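Local structure of beta-N-acetylhexosaminidase (Bacteroides fragilis, 4PYS) at residues A[189-194]-A[230-235]; A[410-415]-A[451-456]. The protein probably removes terminal N-acetylhexosamine sugars from glycan chains by hydrolysis, as a family 20 glycoside hydrolase. All blocks are in the same frame, centred on the assembly; numbering follows the deposited sequence.

Interaction 1. Residues A[189-194]-A[230-235]; sequences AFVGQG and AEAALN
Val191 and Ala232 bring the backbones nearest, their CA atoms 6.5 Å apart, where the irregular chain of 189-194 passes the first turn of helix 231-236. Both CB atoms point across the gap, and the methyl of Ala232 meets one branch of the valine. The two methyls of Val191 divide the work: CG2 lies 3.9 Å from Ala232 CB, while CG1 is turned along the helix to Asn235. With chi1 at -65°, CG1 stands anti to the carbonyl carbon, which sends the two branches to positions one helical turn apart. Val191 CG1 lies against CB and the amide carbon CG of Asn235, 4.2 Å from each, the two side chains crossing at a slant, while the amide nitrogen bonds elsewhere. In the barrel of this family 20 catalytic domain the two segments belong to successive connections: 189-194 lies between strand 163-170 and helix 203-214, and 230-235 follows the next parallel strand, 219-223. Asn235 ND2 bonds both to Glu231 O within the helix, nearly straight (170°) at 3.2 Å, and to Val247 O of the following loop, and the two bonds together fix the amide. Toward Glu231 O that donor stands 43° out of the carbonyl plane, and Asn235 N reaches the same oxygen from the opposite face, so one carbonyl is held twice. Gln251 OE1 accepts from Gln193 N, and Phe259, the neighbour of zinc ligand Cys260, packs on Ala230 and Ala233.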
loop_
_atom_site.group_PDB
_atom_site.type_symbol
_atom_site.label_atom_id
_atom_site.label_comp_id
_atom_site.label_asym_id
_atom_site.label_seq_id
_atom_site.Cartn_x
_atom_site.Cartn_y
_atom_site.Cartn_z
ATOM N N ALA A 189 -3.044 -15.522 16.473
ATOM C CA ALA A 189 -2.546 -15.781 15.116
ATOM C C ALA A 189 -2.780 -17.223 14.664
ATOM O O ALA A 189 -2.322 -17.626 13.588
ATOM C CB ALA A 189 -1.074 -15.433 15.014
ATOM N N PHE A 190 -3.493 -17.988 15.485
ATOM C CA PHE A 190 -3.676 -19.422 15.242
ATOM C C PHE A 190 -5.143 -19.833 15.362
ATOM O O PHE A 190 -5.465 -21.014 15.424
ATOM C CB PHE A 190 -2.778 -20.238 16.192
ATOM C CG PHE A 190 -1.315 -19.952 16.012
ATOM C CD1 PHE A 190 -0.576 -20.639 15.054
ATOM C CD2 PHE A 190 -0.688 -18.958 16.760
ATOM C CE1 PHE A 190 0.767 -20.355 14.850
ATOM C CE2 PHE A 190 0.661 -18.666 16.569
ATOM C CZ PHE A 190 1.392 -19.366 15.611
ATOM N N VAL A 191 -6.033 -18.846 15.375
ATOM C CA VAL A 191 -7.459 -19.122 15.480
ATOM C C VAL A 191 -8.037 -19.621 14.154
ATOM O O VAL A 191 -8.988 -20.396 14.140
ATOM C CB VAL A 191 -8.248 -17.896 16.007
ATOM C CG1 VAL A 191 -7.836 -17.585 17.443
ATOM C CG2 VAL A 191 -8.045 -16.677 15.118
ATOM N N GLY A 192 -7.445 -19.184 13.046
ATOM C CA GLY A 192 -7.855 -19.639 11.725
ATOM C C GLY A 192 -7.443 -21.074 11.449
ATOM O O GLY A 192 -6.308 -21.469 11.726
ATOM N N GLN A 193 -8.365 -21.849 10.883
ATOM C CA GLN A 193 -8.163 -23.282 10.714
ATOM C C GLN A 193 -7.909 -23.699 9.269
ATOM O O GLN A 193 -7.688 -24.879 8.991
ATOM C CB GLN A 193 -9.383 -24.044 11.234
ATOM C CG GLN A 193 -9.797 -23.665 12.643
ATOM C CD GLN A 193 -8.777 -24.089 13.674
ATOM O OE1 GLN A 193 -8.054 -25.066 13.480
ATOM N NE2 GLN A 193 -8.711 -23.356 14.782
ATOM N N GLY A 194 -7.960 -22.750 8.345
ATOM C CA GLY A 194 -7.805 -23.090 6.943
ATOM C C GLY A 194 -6.368 -23.003 6.473
ATOM O O GLY A 194 -5.489 -22.608 7.240
ATOM N N ALA A 230 -12.117 -7.862 16.042
ATOM C CA ALA A 230 -11.395 -8.065 17.294
ATOM C C ALA A 230 -11.448 -9.505 17.799
ATOM O O ALA A 230 -10.810 -9.827 18.800
ATOM C CB ALA A 230 -11.933 -7.124 18.356
ATOM N N GLU A 231 -12.214 -10.354 17.116
ATOM C CA GLU A 231 -12.453 -11.726 17.572
ATOM C C GLU A 231 -11.186 -12.481 18.002
ATOM O O GLU A 231 -11.163 -13.119 19.057
ATOM C CB GLU A 231 -13.223 -12.530 16.513
ATOM C CG GLU A 231 -14.688 -12.117 16.325
ATOM C CD GLU A 231 -14.894 -11.115 15.196
ATOM O OE1 GLU A 231 -13.916 -10.458 14.784
ATOM O OE2 GLU A 231 -16.040 -10.988 14.716
ATOM N N ALA A 232 -10.136 -12.396 17.189
ATOM C CA ALA A 232 -8.872 -13.063 17.495
ATOM C C ALA A 232 -8.228 -12.466 18.745
ATOM O O ALA A 232 -7.664 -13.184 19.570
ATOM C CB ALA A 232 -7.920 -12.961 16.312
ATOM N N ALA A 233 -8.300 -11.145 18.862
ATOM C CA ALA A 233 -7.775 -10.448 20.033
ATOM C C ALA A 233 -8.574 -10.810 21.273
ATOM O O ALA A 233 -8.019 -10.927 22.370
ATOM C CB ALA A 233 -7.800 -8.945 19.813
ATOM N N LEU A 234 -9.882 -10.980 21.102
ATOM C CA LEU A 234 -10.756 -11.329 22.219
ATOM C C LEU A 234 -10.522 -12.757 22.694
ATOM O O LEU A 234 -10.756 -13.077 23.861
ATOM C CB LEU A 234 -12.226 -11.116 21.853
ATOM C CG LEU A 234 -12.662 -9.652 21.780
ATOM C CD1 LEU A 234 -14.110 -9.529 21.354
ATOM C CD2 LEU A 234 -12.449 -8.972 23.123
ATOM N N ASN A 235 -10.064 -13.613 21.786
ATOM C CA ASN A 235 -9.662 -14.971 22.152
ATOM C C ASN A 235 -8.434 -14.931 23.042
ATOM O O ASN A 235 -8.285 -15.729 23.967
ATOM C CB ASN A 235 -9.358 -15.793 20.903
ATOM C CG ASN A 235 -10.474 -16.731 20.553
ATOM O OD1 ASN A 235 -10.419 -17.923 20.859
ATOM N ND2 ASN A 235 -11.510 -16.199 19.922
#

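Interaction 2. Residues A[410-415]-A[451-456]; sequences EDVYLR and FPRILA
Val412 sets both of its methyls over the CB of Ala456, CG1 at 3.9 Å and CG2 at 4.1 Å from that atom, so that the alanine methyl sits against both branches of the valine. Its chi1 of 51° leaves CG2 anti to the backbone N and turns CG1 into the cramped place between N and the carbonyl carbon, from where CG1 also reaches the aliphatic shaft of Arg453, 4.2 Å from its CG. The Tyr413 ring supplies the next wall: CD1 comes within 4.1 Å of Ala456 CB, which lies at the ring's edge, near its plane. Phe473 of helix 470-486 stacks on Tyr413 and packs on Ala456 as well, and the tyrosine hydroxyl is bonded to Glu468 O. Beyond its apolar shaft, Arg453 bonds to Phe393 O through NH1 and to Arg449 O through NH2, and it makes a cation-pi contact with Phe407. A polar tie joins the same helices farther on, Gln460 NE2 donating to Val412 O. The backbones come nearest at Tyr413 and Ala456, CA atoms 5.7 Å apart, where helix 409-415, which precedes strand 428-435, lies against helix 453-462, which follows it; such helix packing outside the parallel strands is characteristic of the (beta/alpha)8 barrel.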
loop_
_atom_site.group_PDB
_atom_site.type_symbol
_atom_site.label_atom_id
_atom_site.label_comp_id
_atom_site.label_asym_id
_atom_site.label_seq_id
_atom_site.Cartn_x
_atom_site.Cartn_y
_atom_site.Cartn_z
ATOM N N GLU A 410 -10.333 -3.012 -18.628
ATOM C CA GLU A 410 -11.072 -1.886 -19.203
ATOM C C GLU A 410 -11.840 -1.114 -18.142
ATOM O O GLU A 410 -11.873 0.115 -18.178
ATOM C CB GLU A 410 -12.039 -2.343 -20.314
ATOM C CG GLU A 410 -11.425 -2.364 -21.700
ATOM C CD GLU A 410 -12.449 -2.589 -22.815
ATOM O OE1 GLU A 410 -12.107 -3.284 -23.786
ATOM O OE2 GLU A 410 -13.581 -2.068 -22.721
ATOM N N ASP A 411 -12.471 -1.818 -17.201
ATOM C CA ASP A 411 -13.225 -1.128 -16.161
ATOM C C ASP A 411 -12.298 -0.252 -15.329
ATOM O O ASP A 411 -12.600 0.920 -15.078
ATOM C CB ASP A 411 -13.961 -2.125 -15.241
ATOM C CG ASP A 411 -15.016 -2.927 -15.970
ATOM O OD1 ASP A 411 -15.794 -2.338 -16.762
ATOM O OD2 ASP A 411 -15.079 -4.159 -15.743
ATOM N N VAL A 412 -11.168 -0.801 -14.897
ATOM C CA VAL A 412 -10.300 -0.009 -14.027
ATOM C C VAL A 412 -9.704 1.162 -14.812
ATOM O O VAL A 412 -9.670 2.289 -14.322
ATOM C CB VAL A 412 -9.223 -0.853 -13.287
ATOM C CG1 VAL A 412 -8.454 -1.726 -14.236
ATOM C CG2 VAL A 412 -8.276 0.056 -12.498
ATOM N N TYR A 413 -9.296 0.924 -16.053
ATOM C CA TYR A 413 -8.670 1.998 -16.823
ATOM C C TYR A 413 -9.636 3.115 -17.216
ATOM O O TYR A 413 -9.289 4.300 -17.153
ATOM C CB TYR A 413 -7.979 1.430 -18.073
ATOM C CG TYR A 413 -6.994 2.419 -18.673
ATOM C CD1 TYR A 413 -5.739 2.597 -18.111
ATOM C CD2 TYR A 413 -7.326 3.170 -19.789
ATOM C CE1 TYR A 413 -4.834 3.505 -18.638
ATOM C CE2 TYR A 413 -6.417 4.086 -20.329
ATOM C CZ TYR A 413 -5.184 4.242 -19.748
ATOM O OH TYR A 413 -4.272 5.148 -20.269
ATOM N N LEU A 414 -10.857 2.747 -17.592
ATOM C CA LEU A 414 -11.772 3.705 -18.207
ATOM C C LEU A 414 -12.797 4.294 -17.240
ATOM O O LEU A 414 -13.348 5.352 -17.520
ATOM C CB LEU A 414 -12.539 3.047 -19.360
ATOM C CG LEU A 414 -11.729 2.522 -20.537
ATOM C CD1 LEU A 414 -12.675 1.806 -21.506
ATOM C CD2 LEU A 414 -11.009 3.669 -21.220
ATOM N N ARG A 415 -13.080 3.611 -16.126
ATOM C CA ARG A 415 -14.258 3.982 -15.333
ATOM C C ARG A 415 -14.022 3.965 -13.815
ATOM O O ARG A 415 -14.955 3.765 -13.043
ATOM C CB ARG A 415 -15.455 3.079 -15.705
ATOM C CG ARG A 415 -16.080 3.411 -17.077
ATOM C CD ARG A 415 -17.181 2.414 -17.498
ATOM N NE ARG A 415 -16.656 1.065 -17.709
ATOM C CZ ARG A 415 -16.121 0.635 -18.850
ATOM N NH1 ARG A 415 -16.027 1.443 -19.901
ATOM N NH2 ARG A 415 -15.671 -0.606 -18.946
ATOM N N PHE A 451 -2.208 -8.863 -11.048
ATOM C CA PHE A 451 -1.768 -8.502 -12.411
ATOM C C PHE A 451 -2.717 -9.029 -13.469
ATOM O O PHE A 451 -3.143 -10.177 -13.391
ATOM C CB PHE A 451 -0.381 -9.096 -12.681
ATOM C CG PHE A 451 0.717 -8.415 -11.916
ATOM C CD1 PHE A 451 1.053 -8.839 -10.641
ATOM C CD2 PHE A 451 1.389 -7.333 -12.470
ATOM C CE1 PHE A 451 2.056 -8.197 -9.926
ATOM C CE2 PHE A 451 2.393 -6.687 -11.764
ATOM C CZ PHE A 451 2.719 -7.128 -10.493
ATOM N N PRO A 452 -2.980 -8.235 -14.525
ATOM C CA PRO A 452 -2.364 -6.944 -14.844
ATOM C C PRO A 452 -3.116 -5.729 -14.323
ATOM O O PRO A 452 -2.676 -4.631 -14.593
ATOM C CB PRO A 452 -2.420 -6.914 -16.384
ATOM C CG PRO A 452 -3.679 -7.672 -16.698
ATOM C CD PRO A 452 -3.751 -8.782 -15.661
ATOM N N ARG A 453 -4.224 -5.890 -13.613
ATOM C CA ARG A 453 -5.012 -4.704 -13.277
ATOM C C ARG A 453 -4.281 -3.694 -12.394
ATOM O O ARG A 453 -4.547 -2.492 -12.465
ATOM C CB ARG A 453 -6.365 -5.097 -12.689
ATOM C CG ARG A 453 -7.281 -5.775 -13.721
ATOM C CD ARG A 453 -8.551 -6.340 -13.077
ATOM N NE ARG A 453 -8.206 -7.288 -12.016
ATOM C CZ ARG A 453 -9.061 -7.762 -11.120
ATOM N NH1 ARG A 453 -10.338 -7.396 -11.149
ATOM N NH2 ARG A 453 -8.633 -8.604 -10.182
ATOM N N ILE A 454 -3.337 -4.151 -11.583
ATOM C CA ILE A 454 -2.567 -3.182 -10.778
ATOM C C ILE A 454 -1.762 -2.205 -11.646
ATOM O O ILE A 454 -1.426 -1.098 -11.220
ATOM C CB ILE A 454 -1.635 -3.884 -9.759
ATOM C CG1 ILE A 454 -1.170 -2.870 -8.701
ATOM C CG2 ILE A 454 -0.448 -4.552 -10.458
ATOM C CD1 ILE A 454 -0.971 -3.450 -7.350
ATOM N N LEU A 455 -1.462 -2.596 -12.882
ATOM C CA LEU A 455 -0.685 -1.710 -13.731
ATOM C C LEU A 455 -1.513 -0.490 -14.111
ATOM O O LEU A 455 -0.974 0.598 -14.298
ATOM C CB LEU A 455 -0.232 -2.448 -15.002
ATOM C CG LEU A 455 0.731 -3.610 -14.771
ATOM C CD1 LEU A 455 1.023 -4.323 -16.087
ATOM C CD2 LEU A 455 2.022 -3.093 -14.170
ATOM N N ALA A 456 -2.820 -0.676 -14.245
ATOM C CA ALA A 456 -3.691 0.449 -14.580
ATOM C C ALA A 456 -3.793 1.379 -13.382
ATOM O O ALA A 456 -3.797 2.599 -13.529
ATOM C CB ALA A 456 -5.062 -0.043 -14.998
#

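How the interactions relate
Interactions 1 and 2 show the same solution at separate places in one catalytic domain: a valine meets an alanine of a helix, and each contact spans a barrel strand, 219-223 in the first and 428-435 in the second. They do not touch, with centres 34 Å apart and nearest atoms about 22 Å apart. Interaction 1 is the more peripheral, its centre about 24 Å from the centre of the chain, against about 17 Å for interaction 2, and adjoins the loop between helices 231-236 and 264-280, which carries zinc ligands Cys242 and Cys260. Interaction 2 is buried; a glycerol, probably from the crystallisation liquor, lies about 4 Å from the Tyr413 side chain. In family 20 enzymes the active site lies at the C-terminal ends of the barrel strands.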